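Long-range contacts in 1,3-alpha-isomaltosidase (Kribbella flavida DSM 17836, PDB 5X3I), which hydrolyses alpha-1,3-glucosidic linkages in the intracellular breakdown of a cyclic tetrasaccharide, cyclobis-(1-6)-alpha-nigerosyl, to yield isomaltose: residues T517-G522 / G530-G535; R158-E163 / R177-D182; T343-A348 / G370-P375; A408-M413 / Q437-D442. The protein carries 1 engineered substitution. All coordinates share one frame; numbering follows the deposited sequence.

Contact 1 (T517-G522 / G530-G535); sequences TFSRAG and GIFWAG
A chi1 of -174° turns the Phe-518 ring away from its own backbone N, and Trp-533 has an unusual first torsion of 94°. Together these set the two rings face to face, offset toward their rims. Their planes are near parallel, 15° apart, but slid so far that the rings barely overlap. The closest atoms are Phe-518 CZ and Trp-533 CB, at 3.5 Å. Phe-518 lies over one face of the Trp-533 indole. Arg-520 CB lies over the other face, 3.8 Å from the centroid of the Trp-533 six-membered ring, a CH-pi contact. An alanine in place of Trp-533 would probably leave a gap between Phe-518 and Arg-520 and let the arginine stem shift.

Parallel strand pairing fixes the backbones. Ile-531 N bonds to Thr-517 O (2.7 Å), Ser-519 N to Ile-531 O (2.8 Å) and Trp-533 N to Ser-519 O (2.9 Å). A water accepts from Thr-517 OG1 and Ser-519 OG and donates to Ile-531 O, which thus has two donors. Ser-519 OG also bonds to Thr-470. Arg-520 NE forms a salt bridge with Glu-474, an active-site residue by similarity.

These are adjacent strands of the TIM barrel. Strand 517-519 lies between 467-470 and 531-533, and 562-565 follows. Phe-518 stacks on Trp-302, while Thr-517 and Ser-519 meet helix 496-510 on the outside.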
loop_
_atom_site.group_PDB
_atom_site.type_symbol
_atom_site.label_atom_id
_atom_site.label_comp_id
_atom_site.label_asym_id
_atom_site.label_seq_id
_atom_site.Cartn_x
_atom_site.Cartn_y
_atom_site.Cartn_z
ATOM N N THR A 517 10.988 -4.166 7.981
ATOM C CA THR A 517 10.805 -3.536 6.688
ATOM C C THR A 517 9.641 -2.601 6.960
ATOM O O THR A 517 8.885 -2.820 7.902
ATOM C CB THR A 517 10.471 -4.546 5.530
ATOM O OG1 THR A 517 9.445 -5.444 5.955
ATOM C CG2 THR A 517 11.694 -5.365 5.134
ATOM N N PHE A 518 9.557 -1.526 6.196
ATOM C CA PHE A 518 8.516 -0.541 6.350
ATOM C C PHE A 518 7.947 -0.313 4.939
ATOM O O PHE A 518 8.599 0.316 4.114
ATOM C CB PHE A 518 9.142 0.711 6.975
ATOM C CG PHE A 518 8.181 1.812 7.351
ATOM C CD1 PHE A 518 8.290 3.055 6.777
ATOM C CD2 PHE A 518 7.241 1.637 8.340
ATOM C CE1 PHE A 518 7.445 4.105 7.154
ATOM C CE2 PHE A 518 6.391 2.678 8.718
ATOM C CZ PHE A 518 6.504 3.915 8.128
ATOM N N SER A 519 6.722 -0.771 4.697
ATOM C CA SER A 519 6.168 -0.889 3.336
ATOM C C SER A 519 4.793 -0.231 3.224
ATOM O O SER A 519 4.049 -0.227 4.183
ATOM C CB SER A 519 6.033 -2.359 2.926
ATOM O OG SER A 519 7.223 -3.092 3.090
ATOM N N ARG A 520 4.493 0.409 2.103
ATOM C CA ARG A 520 3.126 0.834 1.797
ATOM C C ARG A 520 2.279 -0.254 1.111
ATOM O O ARG A 520 1.086 -0.349 1.338
ATOM C CB ARG A 520 3.139 2.117 0.968
ATOM C CG ARG A 520 3.562 1.954 -0.481
ATOM C CD ARG A 520 3.739 3.299 -1.160
ATOM N NE ARG A 520 4.038 3.137 -2.573
ATOM C CZ ARG A 520 4.581 4.068 -3.346
ATOM N NH1 ARG A 520 4.922 5.247 -2.840
ATOM N NH2 ARG A 520 4.790 3.811 -4.632
ATOM N N ALA A 521 2.921 -1.067 0.278
ATOM C CA ALA A 521 2.230 -1.966 -0.632
ATOM C C ALA A 521 2.271 -3.397 -0.147
ATOM O O ALA A 521 3.206 -3.805 0.530
ATOM C CB ALA A 521 2.822 -1.881 -2.014
ATOM N N GLY A 522 1.221 -4.145 -0.465
ATOM C CA GLY A 522 1.152 -5.535 -0.081
ATOM C C GLY A 522 -0.085 -6.238 -0.603
ATOM O O GLY A 522 -0.842 -5.686 -1.406
ATOM N N GLY A 530 7.203 -7.477 8.233
ATOM C CA GLY A 530 7.457 -6.107 8.616
ATOM C C GLY A 530 6.299 -5.205 8.974
ATOM O O GLY A 530 5.259 -5.627 9.463
ATOM N N ILE A 531 6.524 -3.924 8.726
ATOM C CA ILE A 531 5.659 -2.850 9.150
ATOM C C ILE A 531 5.075 -2.180 7.906
ATOM O O ILE A 531 5.685 -2.207 6.837
ATOM C CB ILE A 531 6.444 -1.829 10.000
ATOM C CG1 ILE A 531 7.147 -2.545 11.164
ATOM C CG2 ILE A 531 5.560 -0.736 10.519
ATOM C CD1 ILE A 531 7.984 -1.647 12.008
ATOM N N PHE A 532 3.902 -1.581 8.058
ATOM C CA PHE A 532 3.200 -0.963 6.947
ATOM C C PHE A 532 2.762 0.441 7.315
ATOM O O PHE A 532 2.436 0.719 8.465
ATOM C CB PHE A 532 2.018 -1.847 6.519
ATOM C CG PHE A 532 2.460 -3.189 6.016
ATOM C CD1 PHE A 532 2.705 -4.227 6.901
ATOM C CD2 PHE A 532 2.733 -3.384 4.679
ATOM C CE1 PHE A 532 3.173 -5.427 6.460
ATOM C CE2 PHE A 532 3.204 -4.602 4.234
ATOM C CZ PHE A 532 3.420 -5.624 5.139
ATOM N N TRP A 533 2.800 1.338 6.342
ATOM C CA TRP A 533 2.243 2.659 6.544
ATOM C C TRP A 533 1.274 2.993 5.407
ATOM O O TRP A 533 1.371 2.442 4.313
ATOM C CB TRP A 533 3.351 3.722 6.681
ATOM C CG TRP A 533 3.739 4.450 5.434
ATOM C CD1 TRP A 533 3.314 5.691 5.042
ATOM C CD2 TRP A 533 4.662 4.011 4.428
ATOM N NE1 TRP A 533 3.900 6.042 3.858
ATOM C CE2 TRP A 533 4.739 5.034 3.460
ATOM C CE3 TRP A 533 5.437 2.856 4.256
ATOM C CZ2 TRP A 533 5.545 4.929 2.323
ATOM C CZ3 TRP A 533 6.237 2.754 3.129
ATOM C CH2 TRP A 533 6.275 3.784 2.169
ATOM N N ALA A 534 0.359 3.912 5.686
ATOM C CA ALA A 534 -0.812 4.151 4.843
ATOM C C ALA A 534 -0.511 4.836 3.510
ATOM O O ALA A 534 -1.415 5.032 2.722
ATOM C CB ALA A 534 -1.836 4.955 5.606
ATOM N N GLY A 535 0.739 5.230 3.279
ATOM C CA GLY A 535 1.117 5.799 1.998
ATOM C C GLY A 535 0.956 7.306 1.932
ATOM O O GLY A 535 0.997 7.978 2.951
HETATM O O HOH W 1 6.975 -4.256 5.472
#

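Contact 2 (R158-E163 / R177-D182); sequences RVRGVE and RLQLQD. With SO4 (sulfate ion), chain L.
Glu-163 OE2 is gripped by both terminal nitrogens of Arg-177, with NH2 at 2.9 Å and NH1 at 3.2 Å from it. Both come from the same face of the carboxylate, above its plane. Arg-175 NE forms a further salt bridge to this oxygen. The contact belongs to the beta hairpin of strands 159-167 and 170-179, in an antiparallel sheet of the galactose mutarotase-like domain. A bend at chi2 (82°) turns the Arg-177 chain across to the neighbouring strand. There its NH2 also donates to Gly-161 O, at 2.8 Å. A leucine in place of Arg-177 would probably leave Gly-161 O without this donor and Glu-163 with less positive charge beside it.

Arg-160 and Arg-177 are an antiparallel hydrogen-bonded pair. Each backbone N donates to the other residue's O. Val-159 and Leu-178 form the next, non-hydrogen-bonded pair. Their CG2 and CD2 meet at 3.7 Å, and both residues pack on Leu-270 of strand 267-274. A sulfate, probably from the crystallisation liquor, accepts from Gly-161 N through its O2. Beside Arg-160 lies Gln-179, whose amide plane is nearly perpendicular to the arginine's guanidinium. Gln-179 OE1 is buried without a hydrogen-bond partner and rests 3.2 Å from Arg-160 CD.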
loop_
_atom_site.group_PDB
_atom_site.type_symbol
_atom_site.label_atom_id
_atom_site.label_comp_id
_atom_site.label_asym_id
_atom_site.label_seq_id
_atom_site.Cartn_x
_atom_site.Cartn_y
_atom_site.Cartn_z
ATOM N N ARG A 158 -23.830 -21.018 1.460
ATOM C CA ARG A 158 -23.741 -19.567 1.423
ATOM C C ARG A 158 -23.623 -19.051 -0.007
ATOM O O ARG A 158 -23.967 -17.909 -0.285
ATOM C CB ARG A 158 -22.557 -19.079 2.262
ATOM C CG ARG A 158 -22.769 -19.208 3.762
ATOM C CD ARG A 158 -21.682 -18.481 4.541
ATOM N NE ARG A 158 -22.115 -18.158 5.897
ATOM C CZ ARG A 158 -21.753 -18.844 6.968
ATOM N NH1 ARG A 158 -20.939 -19.877 6.839
ATOM N NH2 ARG A 158 -22.189 -18.488 8.166
ATOM N N VAL A 159 -23.147 -19.899 -0.912
ATOM C CA VAL A 159 -22.908 -19.490 -2.293
ATOM C C VAL A 159 -24.103 -19.759 -3.212
ATOM O O VAL A 159 -24.626 -20.867 -3.259
ATOM C CB VAL A 159 -21.670 -20.200 -2.874
ATOM C CG1 VAL A 159 -21.547 -19.932 -4.364
ATOM C CG2 VAL A 159 -20.414 -19.749 -2.152
ATOM N N ARG A 160 -24.520 -18.729 -3.938
ATOM C CA ARG A 160 -25.590 -18.842 -4.918
ATOM C C ARG A 160 -25.264 -18.082 -6.199
ATOM O O ARG A 160 -24.349 -17.262 -6.230
ATOM C CB ARG A 160 -26.904 -18.326 -4.336
ATOM C CG ARG A 160 -27.544 -19.263 -3.330
ATOM C CD ARG A 160 -28.937 -18.786 -2.967
ATOM N NE ARG A 160 -29.832 -19.896 -2.658
ATOM C CZ ARG A 160 -31.143 -19.767 -2.484
ATOM N NH1 ARG A 160 -31.885 -20.830 -2.206
ATOM N NH2 ARG A 160 -31.710 -18.574 -2.590
ATOM N N GLY A 161 -26.023 -18.365 -7.253
ATOM C CA GLY A 161 -25.938 -17.612 -8.488
ATOM C C GLY A 161 -24.582 -17.645 -9.155
ATOM O O GLY A 161 -24.080 -16.619 -9.603
ATOM N N VAL A 162 -23.991 -18.826 -9.225
ATOM C CA VAL A 162 -22.689 -18.983 -9.845
ATOM C C VAL A 162 -22.783 -18.815 -11.354
ATOM O O VAL A 162 -23.616 -19.444 -12.001
ATOM C CB VAL A 162 -22.085 -20.355 -9.527
ATOM C CG1 VAL A 162 -20.794 -20.555 -10.285
ATOM C CG2 VAL A 162 -21.862 -20.500 -8.033
ATOM N N GLU A 163 -21.932 -17.965 -11.912
ATOM C CA GLU A 163 -21.870 -17.805 -13.355
ATOM C C GLU A 163 -20.446 -17.577 -13.852
ATOM O O GLU A 163 -19.551 -17.215 -13.083
ATOM C CB GLU A 163 -22.777 -16.664 -13.805
ATOM C CG GLU A 163 -22.591 -15.366 -13.050
ATOM C CD GLU A 163 -23.552 -14.294 -13.517
ATOM O OE1 GLU A 163 -24.253 -14.541 -14.518
ATOM O OE2 GLU A 163 -23.610 -13.212 -12.888
ATOM N N ARG A 177 -22.521 -15.149 -5.612
ATOM C CA ARG A 177 -23.148 -14.320 -4.598
ATOM C C ARG A 177 -23.049 -14.991 -3.240
ATOM O O ARG A 177 -23.296 -16.185 -3.109
ATOM C CB ARG A 177 -24.617 -14.045 -4.931
ATOM C CG ARG A 177 -24.866 -12.967 -5.983
ATOM C CD ARG A 177 -24.724 -13.516 -7.383
ATOM N NE ARG A 177 -25.080 -12.536 -8.405
ATOM C CZ ARG A 177 -24.882 -12.717 -9.706
ATOM N NH1 ARG A 177 -25.231 -11.771 -10.566
ATOM N NH2 ARG A 177 -24.325 -13.837 -10.149
ATOM N N LEU A 178 -22.665 -14.219 -2.235
ATOM C CA LEU A 178 -22.678 -14.710 -0.869
ATOM C C LEU A 178 -23.883 -14.123 -0.168
ATOM O O LEU A 178 -24.129 -12.930 -0.258
ATOM C CB LEU A 178 -21.387 -14.344 -0.131
ATOM C CG LEU A 178 -20.092 -14.973 -0.632
ATOM C CD1 LEU A 178 -18.904 -14.383 0.105
ATOM C CD2 LEU A 178 -20.124 -16.475 -0.454
ATOM N N GLN A 179 -24.628 -14.968 0.530
ATOM C CA GLN A 179 -25.841 -14.539 1.205
ATOM C C GLN A 179 -25.551 -13.735 2.468
ATOM O O GLN A 179 -24.828 -14.183 3.345
ATOM C CB GLN A 179 -26.711 -15.748 1.549
ATOM C CG GLN A 179 -28.106 -15.696 0.951
ATOM C CD GLN A 179 -28.099 -15.876 -0.556
ATOM O OE1 GLN A 179 -27.347 -16.692 -1.090
ATOM N NE2 GLN A 179 -28.933 -15.110 -1.250
ATOM N N LEU A 180 -26.156 -12.560 2.555
ATOM C CA LEU A 180 -26.023 -11.681 3.707
ATOM C C LEU A 180 -27.334 -11.613 4.473
ATOM O O LEU A 180 -28.407 -11.808 3.901
ATOM C CB LEU A 180 -25.612 -10.274 3.278
ATOM C CG LEU A 180 -24.374 -10.153 2.393
ATOM C CD1 LEU A 180 -24.048 -8.699 2.125
ATOM C CD2 LEU A 180 -23.199 -10.876 3.019
ATOM N N GLN A 181 -27.249 -11.338 5.768
ATOM C CA GLN A 181 -28.445 -11.172 6.574
ATOM C C GLN A 181 -28.565 -9.717 6.986
ATOM O O GLN A 181 -27.685 -8.909 6.689
ATOM C CB GLN A 181 -28.391 -12.077 7.806
ATOM C CG GLN A 181 -28.300 -13.559 7.475
ATOM C CD GLN A 181 -27.978 -14.424 8.679
ATOM O OE1 GLN A 181 -27.162 -14.060 9.526
ATOM N NE2 GLN A 181 -28.619 -15.585 8.758
ATOM N N ASP A 182 -29.642 -9.381 7.686
ATOM C CA ASP A 182 -29.858 -8.006 8.107
ATOM C C ASP A 182 -28.905 -7.661 9.234
ATOM O O ASP A 182 -28.658 -8.477 10.116
ATOM C CB ASP A 182 -31.305 -7.787 8.544
ATOM C CG ASP A 182 -32.283 -7.902 7.395
ATOM O OD1 ASP A 182 -32.528 -6.882 6.722
ATOM O OD2 ASP A 182 -32.806 -9.012 7.162
HETATM S S SO4 L . -28.711 -20.676 -7.482
HETATM O O1 SO4 L . -29.213 -19.935 -6.331
HETATM O O2 SO4 L . -27.301 -20.992 -7.296
HETATM O O3 SO4 L . -29.454 -21.923 -7.626
HETATM O O4 SO4 L . -28.885 -19.861 -8.677
#

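Contact 3 (T343-A348 / G370-P375); sequences TIWRDA and GAWPDP
The Trp-345 indole has Pro-375 over one face. Pro-375 CB sits above the middle of the ring system, 3.7 Å from the centroid of the six-membered ring, in a CH-pi contact. Trp-345 CE3 and CZ3 lie over one face of Trp-372, with CE3 at 3.6 Å from Trp-372 CD2. The two indole planes are 54° apart. At the edge of Trp-372, its CD1 lies 3.4 Å from Arg-346 O. A water at the same edge accepts from Trp-372 NE1 and Arg-346 NE, linking the two side chains. The Arg-346 guanidinium has Ala-371 CB over one face, 3.4 Å from its NH2. A bend at chi3 (71°) folds the arginine chain back to this position, and NH2 also donates to Asn-309 O.

Two loops of the TIM-barrel domain meet here. One follows strand 330-333 and makes a type II beta turn from Trp-345 to Ala-348. The other leads into helix 375-384, where Asp-374 is the N-cap and its OD1 bonds to Ala-377 N. Trp-345 also makes edge-to-face contacts with Trp-336 and Phe-463.

The direct hydrogen bond across the loops runs from Ala-371 N to Asp-347 OD2, at 2.8 Å, and uses the anti lone pair. A second water donates to Arg-346 O and accepts from Trp-372 N.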
loop_
_atom_site.group_PDB
_atom_site.type_symbol
_atom_site.label_atom_id
_atom_site.label_comp_id
_atom_site.label_asym_id
_atom_site.label_seq_id
_atom_site.Cartn_x
_atom_site.Cartn_y
_atom_site.Cartn_z
ATOM N N THR A 343 21.590 1.641 -3.780
ATOM C CA THR A 343 22.190 0.685 -2.900
ATOM C C THR A 343 23.579 1.147 -2.473
ATOM O O THR A 343 24.305 0.417 -1.896
ATOM C CB THR A 343 22.185 -0.744 -3.499
ATOM O OG1 THR A 343 22.537 -1.693 -2.511
ATOM C CG2 THR A 343 23.132 -0.812 -4.656
ATOM N N ILE A 344 23.891 2.400 -2.750
ATOM C CA ILE A 344 25.192 2.991 -2.410
ATOM C C ILE A 344 25.040 4.423 -1.864
ATOM O O ILE A 344 24.248 5.192 -2.386
ATOM C CB ILE A 344 26.118 3.004 -3.660
ATOM C CG1 ILE A 344 26.533 1.582 -4.040
ATOM C CG2 ILE A 344 27.349 3.881 -3.446
ATOM C CD1 ILE A 344 27.280 1.495 -5.350
ATOM N N TRP A 345 25.771 4.777 -0.807
ATOM C CA TRP A 345 25.683 6.136 -0.255
ATOM C C TRP A 345 26.058 7.182 -1.320
ATOM O O TRP A 345 27.015 6.996 -2.055
ATOM C CB TRP A 345 26.599 6.304 0.964
ATOM C CG TRP A 345 26.209 5.553 2.205
ATOM C CD1 TRP A 345 26.671 4.332 2.610
ATOM C CD2 TRP A 345 25.313 5.997 3.224
ATOM N NE1 TRP A 345 26.104 3.983 3.817
ATOM C CE2 TRP A 345 25.264 4.990 4.211
ATOM C CE3 TRP A 345 24.544 7.148 3.401
ATOM C CZ2 TRP A 345 24.479 5.102 5.345
ATOM C CZ3 TRP A 345 23.762 7.253 4.533
ATOM C CH2 TRP A 345 23.734 6.235 5.487
ATOM N N ARG A 346 25.304 8.267 -1.406
ATOM C CA ARG A 346 25.647 9.330 -2.340
ATOM C C ARG A 346 27.074 9.840 -2.107
ATOM O O ARG A 346 27.511 9.990 -0.961
ATOM C CB ARG A 346 24.667 10.495 -2.249
ATOM C CG ARG A 346 24.965 11.603 -3.255
ATOM C CD ARG A 346 23.737 12.465 -3.539
ATOM N NE ARG A 346 23.371 13.314 -2.416
ATOM C CZ ARG A 346 23.647 14.611 -2.335
ATOM N NH1 ARG A 346 24.312 15.221 -3.308
ATOM N NH2 ARG A 346 23.245 15.302 -1.283
ATOM N N ASP A 347 27.753 10.081 -3.228
ATOM C CA ASP A 347 29.151 10.518 -3.331
ATOM C C ASP A 347 30.170 9.512 -2.817
ATOM O O ASP A 347 31.308 9.872 -2.551
ATOM C CB ASP A 347 29.356 11.839 -2.582
ATOM C CG ASP A 347 28.551 12.963 -3.167
ATOM O OD1 ASP A 347 28.310 12.930 -4.384
ATOM O OD2 ASP A 347 28.143 13.877 -2.420
ATOM N N ALA A 348 29.791 8.244 -2.749
ATOM C CA ALA A 348 30.754 7.205 -2.416
ATOM C C ALA A 348 31.680 6.990 -3.601
ATOM O O ALA A 348 31.257 7.112 -4.744
ATOM C CB ALA A 348 30.063 5.912 -2.046
ATOM N N GLY A 370 31.997 15.226 0.627
ATOM C CA GLY A 370 30.832 14.577 0.047
ATOM C C GLY A 370 29.573 14.737 0.879
ATOM O O GLY A 370 29.623 15.236 2.005
ATOM N N ALA A 371 28.438 14.295 0.337
ATOM C CA ALA A 371 27.180 14.376 1.072
ATOM C C ALA A 371 27.184 13.536 2.362
ATOM O O ALA A 371 26.518 13.883 3.327
ATOM C CB ALA A 371 26.029 13.954 0.180
ATOM N N TRP A 372 27.919 12.428 2.359
ATOM C CA TRP A 372 28.021 11.551 3.523
ATOM C C TRP A 372 29.496 11.245 3.806
ATOM O O TRP A 372 29.998 10.189 3.443
ATOM C CB TRP A 372 27.218 10.249 3.307
ATOM C CG TRP A 372 25.811 10.510 2.873
ATOM C CD1 TRP A 372 25.367 10.636 1.594
ATOM C CD2 TRP A 372 24.672 10.719 3.714
ATOM N NE1 TRP A 372 24.022 10.889 1.576
ATOM C CE2 TRP A 372 23.565 10.951 2.866
ATOM C CE3 TRP A 372 24.469 10.726 5.099
ATOM C CZ2 TRP A 372 22.285 11.204 3.358
ATOM C CZ3 TRP A 372 23.200 10.967 5.588
ATOM C CH2 TRP A 372 22.123 11.209 4.722
ATOM N N PRO A 373 30.200 12.189 4.440
ATOM C CA PRO A 373 31.642 12.010 4.652
ATOM C C PRO A 373 31.967 10.816 5.532
ATOM O O PRO A 373 32.982 10.178 5.311
ATOM C CB PRO A 373 32.070 13.318 5.328
ATOM C CG PRO A 373 30.831 13.872 5.908
ATOM C CD PRO A 373 29.710 13.455 4.997
ATOM N N ASP A 374 31.154 10.551 6.545
ATOM C CA ASP A 374 31.410 9.412 7.423
ATOM C C ASP A 374 30.114 8.766 7.910
ATOM O O ASP A 374 29.707 8.987 9.036
ATOM C CB ASP A 374 32.275 9.855 8.606
ATOM C CG ASP A 374 32.895 8.689 9.350
ATOM O OD1 ASP A 374 32.442 7.541 9.173
ATOM O OD2 ASP A 374 33.838 8.922 10.132
ATOM N N PRO A 375 29.453 7.976 7.060
ATOM C CA PRO A 375 28.148 7.441 7.464
ATOM C C PRO A 375 28.203 6.486 8.665
ATOM O O PRO A 375 27.256 6.475 9.437
ATOM C CB PRO A 375 27.664 6.712 6.203
ATOM C CG PRO A 375 28.883 6.547 5.350
ATOM C CD PRO A 375 29.727 7.732 5.638
HETATM O O HOH W 2 22.026 11.810 -0.337
HETATM O O HOH W 3 29.703 10.406 0.818
#

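Contact 4 (A408-M413 / Q437-D442); sequences ADAAAM and QALMPD
Met-413 reaches from its helix to Pro-441 with its terminal methyl, and this is the tight part of the contact. Met-413 CE lies 3.5 Å from Pro-441 CA and 3.9 Å from Pro-441 CB. It also lies 3.9 Å from Met-440 C, so it meets mostly backbone atoms. The chain runs straight through chi2 (178°) and turns only at chi3 (77°), which swings CE onto the proline. Leu-439 CB is the looser neighbour of the same methyl, at 4.1 Å.

The contact joins helix 404-415 to the loop that comes before helix 446-454, all within the TIM-barrel domain. Trp-452 of helix 446-454 touches both Met-413 and Pro-441, so the tight side is backed by a third element. In the loop, backbone hydrogen bonds pair Leu-439 with Gln-397 and Met-440 with Val-420.

The other side is slacker. The partly exposed Ala-410 meets Leu-439 with CB at 4.2 Å from CD1. The same Leu-439 CD1 lies 3.9 Å from Ala-410 O. No hydrogen bond crosses between the segments.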
loop_
_atom_site.group_PDB
_atom_site.type_symbol
_atom_site.label_atom_id
_atom_site.label_comp_id
_atom_site.label_asym_id
_atom_site.label_seq_id
_atom_site.Cartn_x
_atom_site.Cartn_y
_atom_site.Cartn_z
ATOM N N ALA A 408 25.941 -1.481 -15.281
ATOM C CA ALA A 408 26.524 -2.807 -15.182
ATOM C C ALA A 408 25.534 -3.784 -14.544
ATOM O O ALA A 408 25.417 -4.912 -14.985
ATOM C CB ALA A 408 27.813 -2.768 -14.388
ATOM N N ASP A 409 24.829 -3.336 -13.505
ATOM C CA ASP A 409 23.890 -4.201 -12.792
ATOM C C ASP A 409 22.647 -4.504 -13.645
ATOM O O ASP A 409 22.150 -5.620 -13.638
ATOM C CB ASP A 409 23.482 -3.575 -11.453
ATOM C CG ASP A 409 24.635 -3.558 -10.426
ATOM O OD1 ASP A 409 25.726 -4.058 -10.740
ATOM O OD2 ASP A 409 24.439 -3.053 -9.301
ATOM N N ALA A 410 22.152 -3.505 -14.366
ATOM C CA ALA A 410 20.998 -3.704 -15.232
ATOM C C ALA A 410 21.336 -4.735 -16.304
ATOM O O ALA A 410 20.539 -5.613 -16.600
ATOM C CB ALA A 410 20.560 -2.401 -15.862
ATOM N N ALA A 411 22.533 -4.627 -16.864
ATOM C CA ALA A 411 22.977 -5.559 -17.885
ATOM C C ALA A 411 23.100 -6.961 -17.301
ATOM O O ALA A 411 22.708 -7.926 -17.940
ATOM C CB ALA A 411 24.298 -5.116 -18.488
ATOM N N ALA A 412 23.645 -7.066 -16.091
ATOM C CA ALA A 412 23.725 -8.350 -15.418
ATOM C C ALA A 412 22.333 -8.930 -15.175
ATOM O O ALA A 412 22.151 -10.126 -15.261
ATOM C CB ALA A 412 24.468 -8.227 -14.111
ATOM N N MET A 413 21.372 -8.074 -14.854
ATOM C CA MET A 413 20.015 -8.532 -14.591
ATOM C C MET A 413 19.429 -9.237 -15.808
ATOM O O MET A 413 18.816 -10.286 -15.682
ATOM C CB MET A 413 19.111 -7.370 -14.190
ATOM C CG MET A 413 19.292 -6.878 -12.777
ATOM S SD MET A 413 18.236 -5.482 -12.402
ATOM C CE MET A 413 16.658 -6.268 -12.163
ATOM N N GLN A 437 11.035 3.272 -17.330
ATOM C CA GLN A 437 11.629 2.125 -17.998
ATOM C C GLN A 437 12.610 1.359 -17.118
ATOM O O GLN A 437 13.442 0.618 -17.629
ATOM C CB GLN A 437 12.350 2.576 -19.270
ATOM C CG GLN A 437 11.498 3.413 -20.190
ATOM C CD GLN A 437 10.557 2.564 -20.990
ATOM O OE1 GLN A 437 10.966 1.909 -21.948
ATOM N NE2 GLN A 437 9.287 2.547 -20.593
ATOM N N ALA A 438 12.491 1.504 -15.804
ATOM C CA ALA A 438 13.355 0.760 -14.895
ATOM C C ALA A 438 12.972 -0.717 -14.903
ATOM O O ALA A 438 11.803 -1.043 -15.036
ATOM C CB ALA A 438 13.268 1.332 -13.484
ATOM N N LEU A 439 13.954 -1.603 -14.766
ATOM C CA LEU A 439 13.684 -3.040 -14.615
ATOM C C LEU A 439 13.218 -3.378 -13.203
ATOM O O LEU A 439 13.546 -2.673 -12.256
ATOM C CB LEU A 439 14.931 -3.866 -14.938
ATOM C CG LEU A 439 15.690 -3.432 -16.187
ATOM C CD1 LEU A 439 16.895 -4.304 -16.406
ATOM C CD2 LEU A 439 14.762 -3.475 -17.391
ATOM N N MET A 440 12.457 -4.454 -13.070
ATOM C CA MET A 440 12.065 -4.970 -11.762
ATOM C C MET A 440 12.833 -6.247 -11.467
ATOM O O MET A 440 12.775 -7.179 -12.254
ATOM C CB MET A 440 10.557 -5.254 -11.696
ATOM C CG MET A 440 9.637 -4.035 -11.762
ATOM S SD MET A 440 7.880 -4.504 -11.760
ATOM C CE MET A 440 7.623 -4.890 -10.033
ATOM N N PRO A 441 13.547 -6.305 -10.329
ATOM C CA PRO A 441 14.190 -7.585 -10.016
ATOM C C PRO A 441 13.123 -8.642 -9.771
ATOM O O PRO A 441 12.092 -8.334 -9.187
ATOM C CB PRO A 441 14.989 -7.286 -8.740
ATOM C CG PRO A 441 14.238 -6.191 -8.084
ATOM C CD PRO A 441 13.641 -5.350 -9.215
ATOM N N ASP A 442 13.359 -9.877 -10.168
ATOM C CA ASP A 442 12.289 -10.825 -10.001
ATOM C C ASP A 442 12.478 -11.473 -8.646
ATOM O O ASP A 442 13.171 -12.469 -8.506
ATOM C CB ASP A 442 12.363 -11.854 -11.139
ATOM C CG ASP A 442 11.222 -12.847 -11.141
ATOM O OD1 ASP A 442 10.475 -12.957 -10.159
ATOM O OD2 ASP A 442 11.101 -13.551 -12.157
#

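Along the chain the order is contact 2, contact 3, contact 4, contact 1, each closing before the next opens. Contact 2 stands apart in the galactose mutarotase-like domain, its centre about 58 Å from that of contact 3. The other three share the TIM-barrel domain. Contact 1 pairs two strands of the barrel, near the centre of the chain and the active site, where the engineered Ala-471 takes the inferred nucleophile position. Contacts 3 and 4 lie further out, among loops and helices. Their nearest atoms are about 5 Å apart without touching. Their centres are about 26 Å and 24 Å from that of contact 1. Thus one contact builds the catalytic barrel and two pack its surrounding segments.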